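Local coordinates for leucine-rich repeat protein (Bacteroides thetaiotaomicron, PDB 4ECN), which is of unknown function but, as an extracellular leucine-rich repeat protein, probably serves in binding other proteins, at residues F553-N558 against V581-R586; N594-D599 against F614-D619. One frame throughout, in Å; residues are numbered along the deposited sequence.

Contact 1 of 2, residues F553-N558 against V581-R586; sequences FYMGYN and VHNKVR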
loop_
_atom_site.group_PDB
_atom_site.type_symbol
_atom_site.label_atom_id
_atom_site.label_comp_id
_atom_site.label_asym_id
_atom_site.label_seq_id
_atom_site.Cartn_x
_atom_site.Cartn_y
_atom_site.Cartn_z
ATOM N N PHE A 553 -10.210 4.180 -14.252
ATOM C CA PHE A 553 -9.797 5.507 -13.868
ATOM C C PHE A 553 -10.245 5.794 -12.407
ATOM O O PHE A 553 -11.434 5.886 -12.115
ATOM C CB PHE A 553 -10.342 6.531 -14.868
ATOM C CG PHE A 553 -9.830 7.942 -14.711
ATOM C CD1 PHE A 553 -8.496 8.185 -14.403
ATOM C CD2 PHE A 553 -10.655 9.028 -14.966
ATOM C CE1 PHE A 553 -8.024 9.486 -14.263
ATOM C CE2 PHE A 553 -10.180 10.334 -14.842
ATOM C CZ PHE A 553 -8.867 10.556 -14.494
ATOM N N TYR A 554 -9.264 5.854 -11.488
ATOM C CA TYR A 554 -9.430 6.232 -10.089
ATOM C C TYR A 554 -9.001 7.663 -9.913
ATOM O O TYR A 554 -7.823 7.956 -10.098
ATOM C CB TYR A 554 -8.604 5.336 -9.151
ATOM C CG TYR A 554 -9.000 3.885 -9.039
ATOM C CD1 TYR A 554 -10.096 3.500 -8.265
ATOM C CD2 TYR A 554 -8.182 2.879 -9.551
ATOM C CE1 TYR A 554 -10.411 2.155 -8.070
ATOM C CE2 TYR A 554 -8.488 1.529 -9.358
ATOM C CZ TYR A 554 -9.614 1.174 -8.630
ATOM O OH TYR A 554 -9.927 -0.143 -8.429
HETATM N N MSE A 555 -9.917 8.567 -9.589
HETATM C CA MSE A 555 -9.549 9.969 -9.368
HETATM C C MSE A 555 -10.313 10.546 -8.144
HETATM O O MSE A 555 -10.647 11.728 -8.102
HETATM C CB MSE A 555 -9.772 10.822 -10.619
HETATM C CG MSE A 555 -11.151 10.670 -11.224
HETATM SE SE MSE A 555 -11.606 12.256 -12.205
HETATM C CE MSE A 555 -11.955 13.456 -10.699
ATOM N N GLY A 556 -10.501 9.715 -7.131
ATOM C CA GLY A 556 -11.161 10.121 -5.900
ATOM C C GLY A 556 -10.307 11.011 -5.024
ATOM O O GLY A 556 -9.104 11.108 -5.238
ATOM N N TYR A 557 -10.929 11.677 -4.037
ATOM C CA TYR A 557 -10.294 12.556 -3.047
ATOM C C TYR A 557 -9.499 13.661 -3.707
ATOM O O TYR A 557 -8.409 13.994 -3.251
ATOM C CB TYR A 557 -9.392 11.761 -2.109
ATOM C CG TYR A 557 -10.135 10.727 -1.298
ATOM C CD1 TYR A 557 -10.673 11.046 -0.055
ATOM C CD2 TYR A 557 -10.294 9.424 -1.767
ATOM C CE1 TYR A 557 -11.357 10.099 0.699
ATOM C CE2 TYR A 557 -10.986 8.471 -1.024
ATOM C CZ TYR A 557 -11.513 8.814 0.210
ATOM O OH TYR A 557 -12.153 7.885 0.982
ATOM N N ASN A 558 -10.076 14.250 -4.768
ATOM C CA ASN A 558 -9.499 15.330 -5.543
ATOM C C ASN A 558 -10.404 16.551 -5.488
ATOM O O ASN A 558 -11.203 16.652 -4.561
ATOM C CB ASN A 558 -9.244 14.879 -6.957
ATOM C CG ASN A 558 -7.968 14.126 -7.091
ATOM O OD1 ASN A 558 -6.939 14.527 -6.553
ATOM N ND2 ASN A 558 -7.995 13.050 -7.858
ATOM N N VAL A 581 -15.148 9.746 -6.036
ATOM C CA VAL A 581 -15.568 9.994 -4.673
ATOM C C VAL A 581 -14.751 11.149 -4.103
ATOM O O VAL A 581 -13.625 11.393 -4.538
ATOM C CB VAL A 581 -15.485 8.736 -3.788
ATOM C CG1 VAL A 581 -16.170 7.569 -4.471
ATOM C CG2 VAL A 581 -14.046 8.385 -3.436
ATOM N N HIS A 582 -15.355 11.877 -3.164
ATOM C CA HIS A 582 -14.762 12.969 -2.406
ATOM C C HIS A 582 -14.074 14.000 -3.309
ATOM O O HIS A 582 -12.917 14.400 -3.097
ATOM C CB HIS A 582 -13.791 12.442 -1.351
ATOM C CG HIS A 582 -14.498 11.647 -0.305
ATOM N ND1 HIS A 582 -14.647 10.280 -0.421
ATOM C CD2 HIS A 582 -15.131 12.063 0.815
ATOM C CE1 HIS A 582 -15.332 9.898 0.644
ATOM N NE2 HIS A 582 -15.657 10.936 1.411
ATOM N N ASN A 583 -14.832 14.468 -4.290
ATOM C CA ASN A 583 -14.440 15.596 -5.102
ATOM C C ASN A 583 -15.381 16.686 -4.672
ATOM O O ASN A 583 -15.860 16.638 -3.530
ATOM C CB ASN A 583 -14.447 15.278 -6.591
ATOM C CG ASN A 583 -13.213 14.533 -7.068
ATOM O OD1 ASN A 583 -12.371 15.087 -7.766
ATOM N ND2 ASN A 583 -13.069 13.265 -6.710
ATOM N N LYS A 584 -15.671 17.652 -5.535
ATOM C CA LYS A 584 -16.619 18.731 -5.232
ATOM C C LYS A 584 -17.531 18.883 -6.460
ATOM O O LYS A 584 -17.985 19.992 -6.786
ATOM C CB LYS A 584 -15.874 20.053 -4.851
ATOM C CG LYS A 584 -15.210 20.089 -3.447
ATOM C CD LYS A 584 -13.799 19.485 -3.388
ATOM C CE LYS A 584 -13.200 19.427 -1.995
ATOM N NZ LYS A 584 -11.894 18.698 -1.976
ATOM N N VAL A 585 -17.796 17.724 -7.136
ATOM C CA VAL A 585 -18.510 17.651 -8.411
ATOM C C VAL A 585 -19.933 18.196 -8.245
ATOM O O VAL A 585 -20.735 17.637 -7.499
ATOM C CB VAL A 585 -18.511 16.236 -9.046
ATOM C CG1 VAL A 585 -19.303 16.215 -10.348
ATOM C CG2 VAL A 585 -17.089 15.761 -9.310
ATOM N N ARG A 586 -20.219 19.303 -8.960
ATOM C CA ARG A 586 -21.535 19.953 -8.977
ATOM C C ARG A 586 -22.197 19.791 -10.361
ATOM O O ARG A 586 -23.392 20.069 -10.488
ATOM C CB ARG A 586 -21.440 21.462 -8.598
ATOM C CG ARG A 586 -20.602 22.335 -9.546
ATOM C CD ARG A 586 -20.677 23.832 -9.266
ATOM N NE ARG A 586 -19.343 24.443 -9.292
ATOM C CZ ARG A 586 -18.745 24.905 -10.384
ATOM N NH1 ARG A 586 -19.373 24.883 -11.553
ATOM N NH2 ARG A 586 -17.519 25.404 -10.313
#

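Contact 2 of 2, residues N594-D599 against F614-D619; sequences NVKLTD and FCAFTD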
loop_
_atom_site.group_PDB
_atom_site.type_symbol
_atom_site.label_atom_id
_atom_site.label_comp_id
_atom_site.label_asym_id
_atom_site.label_seq_id
_atom_site.Cartn_x
_atom_site.Cartn_y
_atom_site.Cartn_z
ATOM N N ASN A 594 -22.809 4.005 -25.096
ATOM C CA ASN A 594 -21.807 3.159 -25.742
ATOM C C ASN A 594 -20.646 2.872 -24.784
ATOM O O ASN A 594 -19.807 2.009 -25.068
ATOM C CB ASN A 594 -21.303 3.803 -27.045
ATOM C CG ASN A 594 -22.224 3.582 -28.235
ATOM O OD1 ASN A 594 -23.269 2.895 -28.168
ATOM N ND2 ASN A 594 -21.839 4.134 -29.368
ATOM N N VAL A 595 -20.598 3.608 -23.656
ATOM C CA VAL A 595 -19.621 3.416 -22.596
ATOM C C VAL A 595 -20.308 2.538 -21.551
ATOM O O VAL A 595 -21.259 2.975 -20.888
ATOM C CB VAL A 595 -19.046 4.731 -22.027
ATOM C CG1 VAL A 595 -18.217 4.476 -20.771
ATOM C CG2 VAL A 595 -18.220 5.462 -23.077
ATOM N N LYS A 596 -19.858 1.267 -21.479
ATOM C CA LYS A 596 -20.361 0.226 -20.589
ATOM C C LYS A 596 -19.465 0.135 -19.334
ATOM O O LYS A 596 -18.332 -0.358 -19.409
ATOM C CB LYS A 596 -20.426 -1.131 -21.338
ATOM C CG LYS A 596 -21.233 -1.135 -22.643
ATOM C CD LYS A 596 -22.741 -1.225 -22.423
ATOM C CE LYS A 596 -23.553 -1.061 -23.688
ATOM N NZ LYS A 596 -25.011 -1.212 -23.419
ATOM N N LEU A 597 -19.976 0.624 -18.186
ATOM C CA LEU A 597 -19.241 0.598 -16.923
ATOM C C LEU A 597 -19.615 -0.585 -16.064
ATOM O O LEU A 597 -20.791 -0.892 -15.925
ATOM C CB LEU A 597 -19.469 1.882 -16.095
ATOM C CG LEU A 597 -18.854 3.224 -16.568
ATOM C CD1 LEU A 597 -18.899 4.239 -15.462
ATOM C CD2 LEU A 597 -17.395 3.092 -16.929
ATOM N N THR A 598 -18.614 -1.213 -15.427
ATOM C CA THR A 598 -18.801 -2.302 -14.458
ATOM C C THR A 598 -18.850 -1.688 -13.081
ATOM O O THR A 598 -19.572 -2.173 -12.200
ATOM C CB THR A 598 -17.702 -3.375 -14.556
ATOM O OG1 THR A 598 -17.503 -3.793 -15.917
ATOM C CG2 THR A 598 -17.999 -4.572 -13.695
ATOM N N ASP A 599 -18.083 -0.601 -12.896
ATOM C CA ASP A 599 -18.006 0.079 -11.617
ATOM C C ASP A 599 -18.130 1.559 -11.792
ATOM O O ASP A 599 -17.489 2.150 -12.656
ATOM C CB ASP A 599 -16.690 -0.264 -10.894
ATOM C CG ASP A 599 -16.699 -1.615 -10.192
ATOM O OD1 ASP A 599 -17.341 -1.720 -9.112
ATOM O OD2 ASP A 599 -16.011 -2.551 -10.684
ATOM N N PHE A 614 -25.995 9.306 -19.009
ATOM C CA PHE A 614 -24.698 9.381 -18.323
ATOM C C PHE A 614 -23.773 8.291 -18.823
ATOM O O PHE A 614 -22.666 8.590 -19.261
ATOM C CB PHE A 614 -24.821 9.313 -16.789
ATOM C CG PHE A 614 -23.482 9.476 -16.093
ATOM C CD1 PHE A 614 -22.819 10.704 -16.094
ATOM C CD2 PHE A 614 -22.864 8.393 -15.471
ATOM C CE1 PHE A 614 -21.561 10.841 -15.491
ATOM C CE2 PHE A 614 -21.609 8.536 -14.861
ATOM C CZ PHE A 614 -20.968 9.758 -14.873
ATOM N N CYS A 615 -24.249 7.033 -18.778
ATOM C CA CYS A 615 -23.568 5.841 -19.276
ATOM C C CYS A 615 -24.537 4.664 -19.314
ATOM O O CYS A 615 -25.736 4.787 -19.030
ATOM C CB CYS A 615 -22.336 5.502 -18.437
ATOM S SG CYS A 615 -22.725 4.811 -16.806
ATOM N N ALA A 616 -23.966 3.516 -19.683
ATOM C CA ALA A 616 -24.538 2.182 -19.712
ATOM C C ALA A 616 -23.748 1.312 -18.741
ATOM O O ALA A 616 -22.720 1.763 -18.213
ATOM C CB ALA A 616 -24.500 1.636 -21.119
ATOM N N PHE A 617 -24.223 0.092 -18.472
ATOM C CA PHE A 617 -23.559 -0.785 -17.524
ATOM C C PHE A 617 -23.376 -2.172 -18.108
ATOM O O PHE A 617 -24.125 -2.557 -19.012
ATOM C CB PHE A 617 -24.368 -0.848 -16.214
ATOM C CG PHE A 617 -24.543 0.499 -15.547
ATOM C CD1 PHE A 617 -23.528 1.041 -14.752
ATOM C CD2 PHE A 617 -25.709 1.241 -15.729
ATOM C CE1 PHE A 617 -23.679 2.305 -14.159
ATOM C CE2 PHE A 617 -25.867 2.492 -15.116
ATOM C CZ PHE A 617 -24.848 3.021 -14.343
ATOM N N THR A 618 -22.359 -2.915 -17.604
ATOM C CA THR A 618 -22.050 -4.279 -18.048
ATOM C C THR A 618 -22.810 -5.301 -17.185
ATOM O O THR A 618 -23.390 -4.956 -16.156
ATOM C CB THR A 618 -20.526 -4.573 -18.044
ATOM O OG1 THR A 618 -20.000 -4.625 -16.721
ATOM C CG2 THR A 618 -19.742 -3.613 -18.890
ATOM N N ASP A 619 -22.797 -6.563 -17.636
ATOM C CA ASP A 619 -23.419 -7.727 -17.010
ATOM C C ASP A 619 -22.520 -8.275 -15.854
ATOM O O ASP A 619 -22.676 -9.424 -15.403
ATOM C CB ASP A 619 -23.668 -8.803 -18.084
ATOM C CG ASP A 619 -22.417 -9.385 -18.746
ATOM O OD1 ASP A 619 -21.469 -8.605 -19.041
ATOM O OD2 ASP A 619 -22.417 -10.598 -19.044
#

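Contact 1 of 2, residues F553-N558 against V581-R586
The backbone N-H of Y557 and the side-chain amide of N583 converge on one acceptor, the carbonyl oxygen of V581. Y557 N reaches V581 O at 2.8 Å, while N583 ND2 approaches it from the opposite face of the carbonyl plane, closing a small loop within its own turn. The second N-H of the same amide crosses to the neighbouring turn and meets M555 O, 3.2 Å from N583 ND2, in a nearly straight bond (168°) that lies close to the amide plane. Both N-H groups are thus spent on main-chain carbonyls, which fixes the rotation of the carboxamide; its OD1 accepts from the backbone N-H of L560. N558 plays a similar part one coil earlier: its ND2 bonds to I522 O and, weakly, to M555 O of its own turn, and its OD1 accepts from N525 N. Further out, K584 NZ makes a weak bond to N558 O and a second bond to N559.

The packing is led by the rings of Y557 and H582. Similar first torsions (-62° and -66°), each setting CG beside the backbone N, send them out side by side in the same direction. Their planes are almost parallel but slid apart, with H582 ND1 over the tyrosine face, 3.5 Å from Y557 CE1, and H582 CB also above that face. H582 stacks in turn with Y604. V581 CG2 packs 3.9 Å from Y557 CE2, and the selenomethionine M555 crosses N583 at about a right angle, its methyl CE meeting OD1. The chemistry is consistent with the consensus asparagine of leucine-rich repeats: a buried amide satisfies main-chain groups of the turns and here ties this coil to the preceding one.

Contact 2 of 2, residues N594-D599 against F614-D619
K596 and L597 pair as short parallel strands with A616 and F617, although the end-to-end directions of the touching segments diverge by 48°. A616 N bonds to V595 O, L597 N to A616 O at 3.0 Å, and T618 N to L597 O at 3.1 Å, so the bonds alternate as parallel strands require. F617 adds a CA-H contact to L597 O, which also lies at the edge of the phenylalanine ring, 3.6 Å from F617 CD1.

On one face the bent chain of K596 lies over the methyl of A616, its CD 3.6 Å from A616 CB, and K596 CB meets T618 CG2. On the other face L597 CD1 packs against C615 SG at 4.1 Å, while the F617 ring meets the ring of F638. Past the paired strands, T598 OG1 and T618 OG1 share a hydrogen bond of 2.8 Å; T618 presents its hydroxyl by holding it between its own backbone N and carbonyl carbon (chi1 69°), where it also bonds weakly with Q620 N.

Short parallel strands from successive coils fit the leucine-rich repeat solenoid; within the chain 616-617 is the outermost strand of its sheet, and strand 623-625 begins the next.

How the contacts relate
Following the chain, strand 552-554 leads into the turn at 555-558; the chain then runs through helix 566-569 and strand 577-579 and comes back at 581-586, where contact 1 closes the first loop. Contact 2 opens eight residues later at 594-599 and closes at 614-619 after a shorter excursion without helix. The two loops therefore follow in series, neither nested nor crossed. Their centres are about 19 Å apart and their nearest atoms about 7 Å, without touching, yet both reach the same sheet. Contact 1 joins the turns that follow strands 552-554 and 577-579, whereas contact 2 joins strand 596-601 to the edge strand 616-617, so together they bind successive coils of the solenoid.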